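Local coordinates for protein putative glycosyl hydrolase (Parabacteroides distasonis, PDB 4QHZ) that binds magnesium and is probably a hydrolase of the 3-keto-disaccharide hydrolase family, with a concanavalin-like beta-sandwich fold, at residues 180-192 / 198-210. Numbering follows the deposited sequence.
Sequences DGSYRTHPTVTVI and LQNHTTILGTTEW
Thr190 OG1 breaks into the backbone pairing of the beta hairpin of strands 185-193 and 196-203, taking the amide of His201 at 2.9 Å between OG1 and His201 N. The hairpin belongs to the larger antiparallel sheet, in which strand 165-177 pairs with 185-193. The hydroxyl gets there because it stands anti to the carbonyl carbon (chi1 -72°), beside its own backbone N. Two waters also meet Thr190 OG1: one bridges it to Asn200 OD1, the other to His201 ND1 at the edge of the imidazole. The register shifts by one between the pairs Val189-Thr202 and Val191-Gln199. Next to this shift Leu198 and Gln199 both face Val191 in a classic beta bulge, and Val191 O accepts both their amides, Leu198 N at 2.8 Å and Gln199 N at 3.1 Å. His201 itself has left-handed backbone angles (phi 49°, psi 57°), and its ring swings back over Thr188, whose CB sits 4.0 Å from the ring centroid in a CH-pi contact. The His201 ring also stacks on His201 of the second subunit.

Regular antiparallel pairing resumes at Val189 and Thr202, which exchange two backbone bonds. Beyond the strand end, Ile204 CD1 meets Val189 CG1 at 3.9 Å, and Pro187 crosses Ile204 at about a right angle. Gln199 lies alongside Val191 through CB and CG, then bends away at chi2; its OE1 accepts from Thr202 OG1 at 2.6 Å. Further along, His186 ND1 donates to Ile204 O at 3.1 Å, the oxygen lying close to the imidazole plane. Tyr183 OH bonds Tyr127 OH on strand 127-131.

At the register shift, then, the Thr190 hydroxyl replaces a backbone carbonyl as acceptor, and the donation from His186 implies a proton on ND1.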
ATOM      1  N   ASP C 180      12.877 -16.957   4.740  1.00 30.64           N
ATOM      2  CA  ASP C 180      12.835 -17.357   6.138  1.00 31.34           C
ATOM      3  C   ASP C 180      11.409 -17.651   6.634  1.00 29.40           C
ATOM      4  O   ASP C 180      11.226 -17.927   7.806  1.00 30.81           O
ATOM      5  CB  ASP C 180      13.517 -16.299   7.024  1.00 33.40           C
ATOM      6  CG  ASP C 180      12.734 -14.989   7.120  1.00 34.09           C
ATOM      7  OD1 ASP C 180      11.605 -14.889   6.595  1.00 32.50           O
ATOM      8  OD2 ASP C 180      13.265 -14.057   7.747  1.00 34.64           O
ATOM      9  N   GLY C 181      10.412 -17.591   5.755  1.00 27.81           N
ATOM     10  CA  GLY C 181       9.049 -17.978   6.112  1.00 27.13           C
ATOM     11  C   GLY C 181       8.153 -16.844   6.583  1.00 27.08           C
ATOM     12  O   GLY C 181       6.949 -17.048   6.743  1.00 29.06           O
ATOM     13  N   SER C 182       8.719 -15.658   6.804  1.00 25.26           N
ATOM     14  CA  SER C 182       7.928 -14.489   7.180  1.00 26.34           C
ATOM     15  C   SER C 182       7.235 -13.888   5.962  1.00 25.64           C
ATOM     16  O   SER C 182       7.590 -14.189   4.818  1.00 25.74           O
ATOM     17  CB  SER C 182       8.807 -13.427   7.842  1.00 27.51           C
ATOM     18  OG  SER C 182       9.819 -12.973   6.958  1.00 30.63           O
ATOM     19  N   TYR C 183       6.235 -13.049   6.208  1.00 24.32           N
ATOM     20  CA  TYR C 183       5.525 -12.384   5.127  1.00 25.06           C
ATOM     21  C   TYR C 183       6.432 -11.398   4.427  1.00 24.97           C
ATOM     22  O   TYR C 183       7.094 -10.594   5.075  1.00 24.11           O
ATOM     23  CB  TYR C 183       4.289 -11.630   5.638  1.00 25.21           C
ATOM     24  CG  TYR C 183       3.061 -12.484   5.845  1.00 26.18           C
ATOM     25  CD1 TYR C 183       2.354 -13.006   4.764  1.00 25.73           C
ATOM     26  CD2 TYR C 183       2.585 -12.743   7.126  1.00 28.79           C
ATOM     27  CE1 TYR C 183       1.220 -13.775   4.957  1.00 26.82           C
ATOM     28  CE2 TYR C 183       1.458 -13.516   7.331  1.00 26.61           C
ATOM     29  CZ  TYR C 183       0.776 -14.028   6.251  1.00 29.23           C
ATOM     30  OH  TYR C 183      -0.350 -14.791   6.474  1.00 27.59           O
ATOM     31  N   ARG C 184       6.446 -11.458   3.100  1.00 24.71           N
ATOM     32  CA  ARG C 184       7.041 -10.406   2.282  1.00 23.50           C
ATOM     33  C   ARG C 184       5.970  -9.362   1.974  1.00 24.25           C
ATOM     34  O   ARG C 184       6.183  -8.163   2.149  1.00 23.69           O
ATOM     35  CB  ARG C 184       7.623 -10.996   1.002  1.00 23.64           C
ATOM     36  CG  ARG C 184       8.182  -9.976   0.026  1.00 23.55           C
ATOM     37  CD  ARG C 184       8.782 -10.657  -1.185  1.00 26.41           C
ATOM     38  NE  ARG C 184       9.299  -9.674  -2.135  1.00 26.18           N
ATOM     39  CZ  ARG C 184       8.563  -9.011  -3.029  1.00 25.79           C
ATOM     40  NH1 ARG C 184       7.247  -9.224  -3.143  1.00 25.40           N
ATOM     41  NH2 ARG C 184       9.157  -8.126  -3.828  1.00 23.94           N
ATOM     42  N   THR C 185       4.828  -9.832   1.482  1.00 22.36           N
ATOM     43  CA  THR C 185       3.637  -9.009   1.355  1.00 23.38           C
ATOM     44  C   THR C 185       2.481  -9.757   1.989  1.00 23.62           C
ATOM     45  O   THR C 185       2.353 -10.970   1.820  1.00 25.27           O
ATOM     46  CB  THR C 185       3.295  -8.684  -0.111  1.00 23.12           C
ATOM     47  OG1 THR C 185       3.166  -9.899  -0.859  1.00 21.74           O
ATOM     48  CG2 THR C 185       4.379  -7.818  -0.734  1.00 23.42           C
ATOM     49  N   HIS C 186       1.656  -9.039   2.738  1.00 24.26           N
ATOM     50  CA  HIS C 186       0.505  -9.642   3.389  1.00 25.56           C
ATOM     51  C   HIS C 186      -0.618  -9.828   2.388  1.00 24.06           C
ATOM     52  O   HIS C 186      -0.651  -9.151   1.362  1.00 23.16           O
ATOM     53  CB  HIS C 186       0.030  -8.768   4.539  1.00 26.83           C
ATOM     54  CG  HIS C 186       0.970  -8.751   5.698  1.00 29.44           C
ATOM     55  ND1 HIS C 186       0.707  -9.421   6.871  1.00 30.86           N
ATOM     56  CD2 HIS C 186       2.183  -8.175   5.855  1.00 29.80           C
ATOM     57  CE1 HIS C 186       1.715  -9.250   7.707  1.00 31.60           C
ATOM     58  NE2 HIS C 186       2.621  -8.493   7.116  1.00 32.01           N
ATOM     59  N   PRO C 187      -1.544 -10.752   2.678  1.00 21.76           N
ATOM     60  CA  PRO C 187      -2.705 -10.853   1.813  1.00 20.93           C
ATOM     61  C   PRO C 187      -3.616  -9.664   2.030  1.00 20.28           C
ATOM     62  O   PRO C 187      -3.621  -9.080   3.117  1.00 20.85           O
ATOM     63  CB  PRO C 187      -3.404 -12.139   2.279  1.00 20.86           C
ATOM     64  CG  PRO C 187      -2.539 -12.726   3.344  1.00 21.97           C
ATOM     65  CD  PRO C 187      -1.660 -11.627   3.850  1.00 21.38           C
ATOM     66  N   THR C 188      -4.369  -9.295   1.004  1.00 20.02           N
ATOM     67  CA  THR C 188      -5.394  -8.269   1.149  1.00 20.59           C
ATOM     68  C   THR C 188      -6.720  -8.809   0.633  1.00 20.02           C
ATOM     69  O   THR C 188      -6.746  -9.686  -0.237  1.00 18.44           O
ATOM     70  CB  THR C 188      -5.022  -6.965   0.419  1.00 20.81           C
ATOM     71  OG1 THR C 188      -4.873  -7.219  -0.979  1.00 22.13           O
ATOM     72  CG2 THR C 188      -3.720  -6.393   0.975  1.00 22.19           C
ATOM     73  N   VAL C 189      -7.817  -8.279   1.169  1.00 19.13           N
ATOM     74  CA  VAL C 189      -9.142  -8.751   0.797  1.00 18.84           C
ATOM     75  C   VAL C 189     -10.181  -7.629   0.865  1.00 19.25           C
ATOM     76  O   VAL C 189     -10.169  -6.805   1.779  1.00 19.92           O
ATOM     77  CB  VAL C 189      -9.560  -9.950   1.685  1.00 19.50           C
ATOM     78  CG1 VAL C 189      -9.695  -9.532   3.145  1.00 19.43           C
ATOM     79  CG2 VAL C 189     -10.849 -10.577   1.172  1.00 18.85           C
ATOM     80  N   THR C 190     -11.052  -7.596  -0.138  1.00 18.56           N
ATOM     81  CA  THR C 190     -12.240  -6.768  -0.113  1.00 19.69           C
ATOM     82  C   THR C 190     -13.440  -7.701  -0.049  1.00 20.51           C
ATOM     83  O   THR C 190     -13.493  -8.694  -0.771  1.00 21.45           O
ATOM     84  CB  THR C 190     -12.299  -5.828  -1.343  1.00 19.33           C
ATOM     85  OG1 THR C 190     -11.312  -4.797  -1.194  1.00 17.81           O
ATOM     86  CG2 THR C 190     -13.664  -5.171  -1.497  1.00 20.79           C
ATOM     87  N   VAL C 191     -14.383  -7.392   0.841  1.00 21.96           N
ATOM     88  CA  VAL C 191     -15.585  -8.196   1.024  1.00 21.29           C
ATOM     89  C   VAL C 191     -16.812  -7.302   0.928  1.00 20.58           C
ATOM     90  O   VAL C 191     -16.897  -6.283   1.614  1.00 19.89           O
ATOM     91  CB  VAL C 191     -15.588  -8.919   2.390  1.00 22.98           C
ATOM     92  CG1 VAL C 191     -16.873  -9.715   2.579  1.00 23.64           C
ATOM     93  CG2 VAL C 191     -14.383  -9.840   2.520  1.00 22.43           C
ATOM     94  N   ILE C 192     -17.751  -7.690   0.073  1.00 19.80           N
ATOM     95  CA  ILE C 192     -18.987  -6.953  -0.131  1.00 19.90           C
ATOM     96  C   ILE C 192     -20.153  -7.883   0.169  1.00 21.02           C
ATOM     97  O   ILE C 192     -20.236  -8.960  -0.410  1.00 23.55           O
ATOM     98  CB  ILE C 192     -19.098  -6.432  -1.582  1.00 20.06           C
ATOM     99  CG1 ILE C 192     -17.819  -5.691  -1.999  1.00 19.98           C
ATOM    100  CG2 ILE C 192     -20.306  -5.506  -1.742  1.00 20.41           C
ATOM    101  CD1 ILE C 192     -17.773  -5.318  -3.468  1.00 19.89           C
ATOM    102  N   LEU C 198     -17.915  -4.446   3.407  1.00 19.79           N
ATOM    103  CA  LEU C 198     -17.655  -4.832   4.794  1.00 20.61           C
ATOM    104  C   LEU C 198     -16.159  -4.839   5.116  1.00 19.15           C
ATOM    105  O   LEU C 198     -15.764  -4.562   6.249  1.00 18.40           O
ATOM    106  CB  LEU C 198     -18.273  -6.205   5.070  1.00 21.21           C
ATOM    107  CG  LEU C 198     -19.634  -6.222   5.781  1.00 24.37           C
ATOM    108  CD1 LEU C 198     -20.664  -5.301   5.147  1.00 26.04           C
ATOM    109  CD2 LEU C 198     -20.164  -7.652   5.842  1.00 24.73           C
ATOM    110  N   GLN C 199     -15.341  -5.203   4.130  1.00 18.30           N
ATOM    111  CA  GLN C 199     -13.892  -5.109   4.233  1.00 18.81           C
ATOM    112  C   GLN C 199     -13.409  -4.344   3.016  1.00 19.02           C
ATOM    113  O   GLN C 199     -13.617  -4.783   1.882  1.00 17.32           O
ATOM    114  CB  GLN C 199     -13.237  -6.485   4.287  1.00 18.89           C
ATOM    115  CG  GLN C 199     -13.674  -7.343   5.465  1.00 22.26           C
ATOM    116  CD  GLN C 199     -13.164  -6.847   6.805  1.00 21.73           C
ATOM    117  OE1 GLN C 199     -12.215  -6.066   6.881  1.00 22.87           O
ATOM    118  NE2 GLN C 199     -13.785  -7.327   7.875  1.00 21.10           N
ATOM    119  N   ASN C 200     -12.766  -3.207   3.258  1.00 20.28           N
ATOM    120  CA  ASN C 200     -12.265  -2.361   2.185  1.00 23.51           C
ATOM    121  C   ASN C 200     -10.744  -2.477   2.037  1.00 23.06           C
ATOM    122  O   ASN C 200      -9.999  -1.747   2.675  1.00 20.58           O
ATOM    123  CB  ASN C 200     -12.675  -0.911   2.443  1.00 23.77           C
ATOM    124  CG  ASN C 200     -12.318   0.009   1.294  1.00 25.59           C
ATOM    125  OD1 ASN C 200     -11.706  -0.410   0.315  1.00 25.84           O
ATOM    126  ND2 ASN C 200     -12.701   1.277   1.415  1.00 24.20           N
ATOM    127  N   HIS C 201     -10.304  -3.385   1.174  1.00 21.06           N
ATOM    128  CA  HIS C 201      -8.884  -3.646   0.971  1.00 21.11           C
ATOM    129  C   HIS C 201      -8.174  -3.832   2.315  1.00 21.10           C
ATOM    130  O   HIS C 201      -7.198  -3.144   2.623  1.00 20.09           O
ATOM    131  CB  HIS C 201      -8.228  -2.531   0.154  1.00 21.94           C
ATOM    132  CG  HIS C 201      -6.900  -2.910  -0.420  1.00 20.19           C
ATOM    133  ND1 HIS C 201      -6.774  -3.750  -1.505  1.00 21.97           N
ATOM    134  CD2 HIS C 201      -5.640  -2.549  -0.075  1.00 21.22           C
ATOM    135  CE1 HIS C 201      -5.493  -3.914  -1.786  1.00 22.18           C
ATOM    136  NE2 HIS C 201      -4.784  -3.192  -0.937  1.00 21.16           N
ATOM    137  N   THR C 202      -8.671  -4.794   3.086  1.00 20.40           N
ATOM    138  CA  THR C 202      -8.177  -5.075   4.426  1.00 20.64           C
ATOM    139  C   THR C 202      -6.943  -5.950   4.363  1.00 20.55           C
ATOM    140  O   THR C 202      -6.908  -6.934   3.633  1.00 20.56           O
ATOM    141  CB  THR C 202      -9.263  -5.780   5.254  1.00 21.42           C
ATOM    142  OG1 THR C 202     -10.398  -4.912   5.364  1.00 21.11           O
ATOM    143  CG2 THR C 202      -8.771  -6.123   6.639  1.00 21.81           C
ATOM    144  N   THR C 203      -5.923  -5.581   5.124  1.00 21.58           N
ATOM    145  CA  THR C 203      -4.715  -6.385   5.219  1.00 23.51           C
ATOM    146  C   THR C 203      -4.937  -7.525   6.204  1.00 22.89           C
ATOM    147  O   THR C 203      -5.414  -7.307   7.316  1.00 22.33           O
ATOM    148  CB  THR C 203      -3.511  -5.532   5.662  1.00 25.00           C
ATOM    149  OG1 THR C 203      -3.251  -4.532   4.670  1.00 26.15           O
ATOM    150  CG2 THR C 203      -2.267  -6.389   5.837  1.00 24.99           C
ATOM    151  N   ILE C 204      -4.599  -8.736   5.777  1.00 22.14           N
ATOM    152  CA  ILE C 204      -4.707  -9.911   6.621  1.00 20.84           C
ATOM    153  C   ILE C 204      -3.375 -10.093   7.341  1.00 23.29           C
ATOM    154  O   ILE C 204      -2.314 -10.034   6.718  1.00 23.76           O
ATOM    155  CB  ILE C 204      -5.100 -11.148   5.796  1.00 20.42           C
ATOM    156  CG1 ILE C 204      -6.503 -10.953   5.222  1.00 21.63           C
ATOM    157  CG2 ILE C 204      -5.049 -12.408   6.646  1.00 21.28           C
ATOM    158  CD1 ILE C 204      -6.965 -12.029   4.260  1.00 21.82           C
ATOM    159  N   LEU C 205      -3.435 -10.288   8.660  1.00 25.92           N
ATOM    160  CA  LEU C 205      -2.242 -10.274   9.514  1.00 26.44           C
ATOM    161  C   LEU C 205      -1.575 -11.633   9.625  1.00 26.32           C
ATOM    162  O   LEU C 205      -0.414 -11.720   9.999  1.00 27.85           O
ATOM    163  CB  LEU C 205      -2.595  -9.779  10.917  1.00 28.65           C
ATOM    164  CG  LEU C 205      -3.270  -8.405  10.977  1.00 32.36           C
ATOM    165  CD1 LEU C 205      -3.688  -8.081  12.401  1.00 35.64           C
ATOM    166  CD2 LEU C 205      -2.352  -7.323  10.426  1.00 33.19           C
ATOM    167  N   GLY C 206      -2.310 -12.682   9.292  1.00 22.86           N
ATOM    168  CA  GLY C 206      -1.836 -14.051   9.438  1.00 22.61           C
ATOM    169  C   GLY C 206      -3.043 -14.962   9.508  1.00 21.30           C
ATOM    170  O   GLY C 206      -4.165 -14.519   9.242  1.00 22.52           O
ATOM    171  N   THR C 207      -2.831 -16.225   9.862  1.00 20.50           N
ATOM    172  CA  THR C 207      -3.938 -17.169   9.998  1.00 20.36           C
ATOM    173  C   THR C 207      -5.001 -16.623  10.957  1.00 20.74           C
ATOM    174  O   THR C 207      -4.676 -15.942  11.934  1.00 20.29           O
ATOM    175  CB  THR C 207      -3.476 -18.529  10.545  1.00 22.81           C
ATOM    176  OG1 THR C 207      -2.842 -18.336  11.820  1.00 24.34           O
ATOM    177  CG2 THR C 207      -2.504 -19.206   9.585  1.00 21.87           C
ATOM    178  N   THR C 208      -6.268 -16.884  10.658  1.00 20.55           N
ATOM    179  CA  THR C 208      -7.342 -16.537  11.572  1.00 20.64           C
ATOM    180  C   THR C 208      -7.392 -17.599  12.665  1.00 21.50           C
ATOM    181  O   THR C 208      -7.387 -18.797  12.375  1.00 23.79           O
ATOM    182  CB  THR C 208      -8.696 -16.417  10.855  1.00 19.83           C
ATOM    183  OG1 THR C 208      -8.918 -17.575  10.038  1.00 19.18           O
ATOM    184  CG2 THR C 208      -8.700 -15.179   9.995  1.00 21.18           C
ATOM    185  N   GLU C 209      -7.413 -17.156  13.916  1.00 21.56           N
ATOM    186  CA  GLU C 209      -7.274 -18.060  15.061  1.00 21.60           C
ATOM    187  C   GLU C 209      -8.325 -17.773  16.126  1.00 20.51           C
ATOM    188  O   GLU C 209      -8.555 -16.615  16.487  1.00 19.37           O
ATOM    189  CB  GLU C 209      -5.887 -17.909  15.677  1.00 23.18           C
ATOM    190  CG  GLU C 209      -4.724 -18.216  14.740  1.00 25.48           C
ATOM    191  CD  GLU C 209      -4.574 -19.696  14.423  1.00 25.43           C
ATOM    192  OE1 GLU C 209      -5.171 -20.532  15.134  1.00 27.19           O
ATOM    193  OE2 GLU C 209      -3.846 -20.021  13.466  1.00 26.25           O
ATOM    194  N   TRP C 210      -8.953 -18.834  16.629  1.00 20.55           N
ATOM    195  CA  TRP C 210      -9.883 -18.742  17.748  1.00 20.72           C
ATOM    196  C   TRP C 210      -9.138 -18.396  19.034  1.00 21.27           C
ATOM    197  O   TRP C 210      -9.659 -17.678  19.883  1.00 20.10           O
ATOM    198  CB  TRP C 210     -10.635 -20.067  17.911  1.00 21.62           C
ATOM    199  CG  TRP C 210     -11.665 -20.087  19.003  1.00 21.64           C
ATOM    200  CD1 TRP C 210     -12.667 -19.186  19.209  1.00 21.75           C
ATOM    201  CD2 TRP C 210     -11.815 -21.090  20.017  1.00 23.63           C
ATOM    202  NE1 TRP C 210     -13.422 -19.555  20.299  1.00 22.61           N
ATOM    203  CE2 TRP C 210     -12.917 -20.718  20.813  1.00 23.79           C
ATOM    204  CE3 TRP C 210     -11.120 -22.264  20.335  1.00 25.64           C
ATOM    205  CZ2 TRP C 210     -13.343 -21.477  21.907  1.00 24.76           C
ATOM    206  CZ3 TRP C 210     -11.543 -23.013  21.434  1.00 27.45           C
ATOM    207  CH2 TRP C 210     -12.645 -22.613  22.201  1.00 25.28           C
TER
HETATM  208  O   HOH W   1     -11.585  -2.093  -1.686  1.00 23.03           O
HETATM  209  O   HOH W   2      -8.941  -5.539  -2.712  1.00 24.10           O